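Local coordinates for oligopeptide-binding protein oppA (Lactococcus lactis, PDB 3DRF) that captures oligopeptides in a voluminous cavity, closing on them like a Venus flytrap, and serves the OppABCDF ABC transporter in their uptake, at residues V264-S268 with S269-D273; M448-N451 with S452-D455. One frame throughout, in Å; residues are numbered along the deposited sequence.

Contact 1: residues V264-S268 with S269-D273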
loop_
_atom_site.group_PDB
_atom_site.type_symbol
_atom_site.label_atom_id
_atom_site.label_comp_id
_atom_site.label_asym_id
_atom_site.label_seq_id
_atom_site.Cartn_x
_atom_site.Cartn_y
_atom_site.Cartn_z
ATOM N N VAL A 264 17.023 -6.868 16.749
ATOM C CA VAL A 264 17.254 -6.498 18.156
ATOM C C VAL A 264 18.782 -6.414 18.471
ATOM O O VAL A 264 19.216 -5.527 19.083
ATOM C CB VAL A 264 16.464 -7.459 19.143
ATOM C CG1 VAL A 264 16.891 -7.188 20.583
ATOM C CG2 VAL A 264 14.967 -7.249 18.939
ATOM N N ALA A 265 19.536 -7.374 17.983
ATOM C CA ALA A 265 20.986 -7.407 18.197
ATOM C C ALA A 265 21.608 -6.159 17.530
ATOM O O ALA A 265 22.544 -5.620 18.024
ATOM C CB ALA A 265 21.585 -8.705 17.566
ATOM N N ALA A 266 21.075 -5.737 16.387
ATOM C CA ALA A 266 21.572 -4.520 15.716
ATOM C C ALA A 266 21.350 -3.278 16.547
ATOM O O ALA A 266 22.161 -2.413 16.557
ATOM C CB ALA A 266 20.911 -4.363 14.310
ATOM N N LEU A 267 20.245 -3.213 17.261
ATOM C CA LEU A 267 20.037 -2.131 18.190
ATOM C C LEU A 267 20.951 -2.251 19.417
ATOM O O LEU A 267 21.492 -1.273 19.828
ATOM C CB LEU A 267 18.575 -2.088 18.665
ATOM C CG LEU A 267 17.522 -1.839 17.553
ATOM C CD1 LEU A 267 16.093 -2.154 18.107
ATOM C CD2 LEU A 267 17.619 -0.378 17.099
ATOM N N SER A 268 21.128 -3.452 19.948
ATOM C CA SER A 268 21.988 -3.637 21.112
ATOM C C SER A 268 23.452 -3.240 20.804
ATOM O O SER A 268 24.136 -2.778 21.641
ATOM C CB SER A 268 21.897 -5.085 21.614
ATOM O OG SER A 268 20.595 -5.395 22.004
ATOM N N SER A 269 23.878 -3.448 19.587
ATOM C CA SER A 269 25.272 -3.151 19.198
ATOM C C SER A 269 25.421 -1.741 18.565
ATOM O O SER A 269 26.472 -1.372 18.134
ATOM C CB SER A 269 25.732 -4.208 18.220
ATOM O OG SER A 269 25.166 -4.038 16.934
ATOM N N SER A 270 24.330 -0.990 18.493
ATOM C CA SER A 270 24.326 0.363 17.865
ATOM C C SER A 270 24.695 0.355 16.392
ATOM O O SER A 270 25.218 1.318 15.887
ATOM C CB SER A 270 25.255 1.318 18.644
ATOM O OG SER A 270 24.714 1.674 19.871
ATOM N N LYS A 271 24.405 -0.717 15.709
ATOM C CA LYS A 271 24.612 -0.802 14.279
ATOM C C LYS A 271 23.742 0.221 13.498
ATOM O O LYS A 271 24.169 0.724 12.487
ATOM C CB LYS A 271 24.330 -2.214 13.790
ATOM C CG LYS A 271 24.620 -2.530 12.293
ATOM C CD LYS A 271 24.528 -4.015 12.025
ATOM C CE LYS A 271 24.492 -4.358 10.556
ATOM N NZ LYS A 271 25.748 -4.143 10.003
ATOM N N TYR A 272 22.549 0.500 14.016
ATOM C CA TYR A 272 21.623 1.489 13.434
ATOM C C TYR A 272 21.181 2.494 14.471
ATOM O O TYR A 272 20.932 2.120 15.588
ATOM C CB TYR A 272 20.413 0.786 12.797
ATOM C CG TYR A 272 20.845 -0.190 11.715
ATOM C CD1 TYR A 272 21.448 0.270 10.537
ATOM C CD2 TYR A 272 20.662 -1.554 11.839
ATOM C CE1 TYR A 272 21.832 -0.583 9.579
ATOM C CE2 TYR A 272 21.078 -2.407 10.854
ATOM C CZ TYR A 272 21.652 -1.921 9.727
ATOM O OH TYR A 272 22.080 -2.751 8.730
ATOM N N ASP A 273 21.048 3.736 14.082
ATOM C CA ASP A 273 20.450 4.774 14.901
ATOM C C ASP A 273 18.940 4.660 14.961
ATOM O O ASP A 273 18.337 4.984 15.948
ATOM C CB ASP A 273 20.816 6.173 14.389
ATOM C CG ASP A 273 22.297 6.440 14.424
ATOM O OD1 ASP A 273 22.835 6.371 15.537
ATOM O OD2 ASP A 273 22.901 6.735 13.414
HETATM O O HOH W 1 25.872 -0.528 21.541
#
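Ala266, on the last turn of helix 263-268, sets its methyl against the Tyr272 ring, CB lying 3.7 Å from CD2 in an oblique approach. Lys271 lies along the same ring: its CG sits over one face, towards the rim, while the backbone of Lys271 reaches back to the helix. There the Lys271 N-H bonds to Ala266 O, N to O 2.9 Å. Ser270, with a phi of 62°, makes the turn possible, and its own N bonds to Leu267 O at 3.1 Å. Together these two bonds form a Schellman motif. Ser269 N still keeps the helical bond to Ala265 O, 3.0 Å. With chi1 at 74°, Ser269 OG stands between its backbone N and carbonyl carbon, which folds the hydroxyl back over the helix end, where Ala266 O is a possible weak acceptor at 3.4 Å, with Ala265 O also within reach. A water links Ser268 O, to which it donates, with Ser270 OG. The phenol end of Tyr272 bonds to Glu256. The last-turn carbonyls of Ala265, Ala266 and Leu267 thus all receive backbone N-H groups, supplied at the C-terminal end of the helix by the residues that turn the chain towards strand 274-276.

Contact 2: residues M448-N451 with S452-D455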
loop_
_atom_site.group_PDB
_atom_site.type_symbol
_atom_site.label_atom_id
_atom_site.label_comp_id
_atom_site.label_asym_id
_atom_site.label_seq_id
_atom_site.Cartn_x
_atom_site.Cartn_y
_atom_site.Cartn_z
ATOM N N MET A 448 5.703 -18.323 1.985
ATOM C CA MET A 448 6.131 -17.727 0.720
ATOM C C MET A 448 6.937 -16.448 0.951
ATOM O O MET A 448 6.523 -15.582 1.663
ATOM C CB MET A 448 4.875 -17.415 -0.129
ATOM C CG MET A 448 5.231 -17.028 -1.590
ATOM S SD MET A 448 3.788 -16.865 -2.659
ATOM C CE MET A 448 3.336 -18.599 -2.854
ATOM N N GLU A 449 8.081 -16.362 0.309
ATOM C CA GLU A 449 8.951 -15.154 0.353
ATOM C C GLU A 449 8.205 -13.921 -0.257
ATOM O O GLU A 449 7.462 -14.034 -1.200
ATOM C CB GLU A 449 10.261 -15.460 -0.422
ATOM C CG GLU A 449 11.309 -14.318 -0.402
ATOM C CD GLU A 449 11.147 -13.316 -1.536
ATOM O OE1 GLU A 449 10.680 -13.702 -2.596
ATOM O OE2 GLU A 449 11.514 -12.187 -1.319
ATOM N N PHE A 450 8.430 -12.781 0.357
ATOM C CA PHE A 450 7.638 -11.581 0.057
ATOM C C PHE A 450 7.680 -11.081 -1.416
ATOM O O PHE A 450 6.674 -10.875 -1.996
ATOM C CB PHE A 450 7.998 -10.449 1.010
ATOM C CG PHE A 450 7.253 -9.149 0.717
ATOM C CD1 PHE A 450 5.885 -8.995 0.967
ATOM C CD2 PHE A 450 7.926 -8.086 0.190
ATOM C CE1 PHE A 450 5.241 -7.761 0.684
ATOM C CE2 PHE A 450 7.288 -6.878 -0.065
ATOM C CZ PHE A 450 5.955 -6.727 0.177
ATOM N N ASN A 451 8.880 -10.925 -1.976
ATOM C CA ASN A 451 8.974 -10.449 -3.361
ATOM C C ASN A 451 8.296 -11.442 -4.329
ATOM O O ASN A 451 7.621 -11.019 -5.205
ATOM C CB ASN A 451 10.452 -10.166 -3.766
ATOM C CG ASN A 451 11.084 -8.997 -3.005
ATOM O OD1 ASN A 451 10.438 -8.099 -2.549
ATOM N ND2 ASN A 451 12.397 -9.051 -2.888
ATOM N N SER A 452 8.475 -12.729 -4.098
ATOM C CA SER A 452 7.803 -13.772 -4.883
ATOM C C SER A 452 6.280 -13.649 -4.771
ATOM O O SER A 452 5.555 -13.740 -5.769
ATOM C CB SER A 452 8.247 -15.158 -4.407
ATOM O OG SER A 452 9.596 -15.417 -4.758
ATOM N N TRP A 453 5.812 -13.426 -3.559
ATOM C CA TRP A 453 4.361 -13.288 -3.305
ATOM C C TRP A 453 3.785 -12.080 -4.070
ATOM O O TRP A 453 2.784 -12.171 -4.671
ATOM C CB TRP A 453 4.123 -13.139 -1.817
ATOM C CG TRP A 453 2.635 -12.932 -1.434
ATOM C CD1 TRP A 453 1.713 -13.881 -1.206
ATOM C CD2 TRP A 453 1.998 -11.692 -1.253
ATOM N NE1 TRP A 453 0.531 -13.313 -0.884
ATOM C CE2 TRP A 453 0.666 -11.955 -0.895
ATOM C CE3 TRP A 453 2.431 -10.371 -1.328
ATOM C CZ2 TRP A 453 -0.268 -10.938 -0.650
ATOM C CZ3 TRP A 453 1.521 -9.367 -1.067
ATOM C CH2 TRP A 453 0.173 -9.661 -0.716
ATOM N N VAL A 454 4.488 -10.962 -4.039
ATOM C CA VAL A 454 4.043 -9.765 -4.753
ATOM C C VAL A 454 3.931 -10.075 -6.261
ATOM O O VAL A 454 2.945 -9.747 -6.882
ATOM C CB VAL A 454 4.960 -8.519 -4.527
ATOM C CG1 VAL A 454 4.447 -7.316 -5.391
ATOM C CG2 VAL A 454 4.949 -8.104 -3.046
ATOM N N ASP A 455 4.935 -10.761 -6.819
ATOM C CA ASP A 455 4.895 -11.163 -8.255
ATOM C C ASP A 455 3.657 -12.051 -8.505
ATOM O O ASP A 455 2.972 -11.881 -9.455
ATOM C CB ASP A 455 6.187 -11.911 -8.665
ATOM C CG ASP A 455 7.393 -11.008 -8.737
ATOM O OD1 ASP A 455 7.257 -9.793 -8.823
ATOM O OD2 ASP A 455 8.423 -11.607 -8.644
HETATM O O HOH W 2 8.485 -8.642 -6.423
#
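Glu449 starts with CG anti to its backbone N (chi1 -177°) and then bends at chi2 (-89°), which swings its carboxylate back over the first turn of helix 450-458. From this N-cap position the two oxygens divide the work: OE1 accepts from Ser452 N at 2.8 Å and OE2 from Asn451 N at 3.0 Å. Both N-H groups meet the carboxylate from above its plane, and Ser43 OG is a further partner of OE2.

Phe450 also carries its ring anti to N, and Val454, one turn on, lays CG2 over one face of it. That methyl stands 3.9 Å from the ring centroid and 20° off the normal, a CH-pi contact displaced towards the rim; the nearest ring atom is CZ. Trp453 meets the same ring obliquely, with Phe450 CE1 4.3 Å from Trp453 CE3.

Met448 crosses Trp453 at about a right angle. Its SD reaches the indole edge, 4.9 Å from the centroid of the five-membered ring, a Met-aromatic contact, and also rests 3.8 Å from Trp453 CB. The indole NE1 bonds to Thr469, and Arg416 makes a cation-pi contact with the ring.

On the polar side, a water donates to both Asn451 O and Asp455 OD1. Phe450 packs on the backbone of the bound peptide, while Trp453 and Val454 each pack on an apolar side chain of it. The negative carboxylate probably suits the positive end of the helix dipole, and the cap probably helps to fix the start of the helix, whose Phe450, Trp453 and Val454 pack against the peptide.

How the contacts relate
Contact 1 comes first along the chain and closes well before contact 2 opens. Their centres lie about 27 Å apart and their nearest atoms about 16 Å, without touching. Contact 1 lies at the C-terminal end of helix 263-268 and leads into strand 274-276, an outer strand of the five-stranded mixed sheet, whereas contact 2 lies at the N-terminal end of helix 450-458, which follows strand 439-442 and precedes strand 468-474, both of the eight-stranded mixed sheet. The centre of contact 1 is about 28 Å from the centre of the chain, that of contact 2 about 15 Å. Peripheral packing thus belongs to residues 264-273, while residues 448-455 contribute to the wall around the captured peptide.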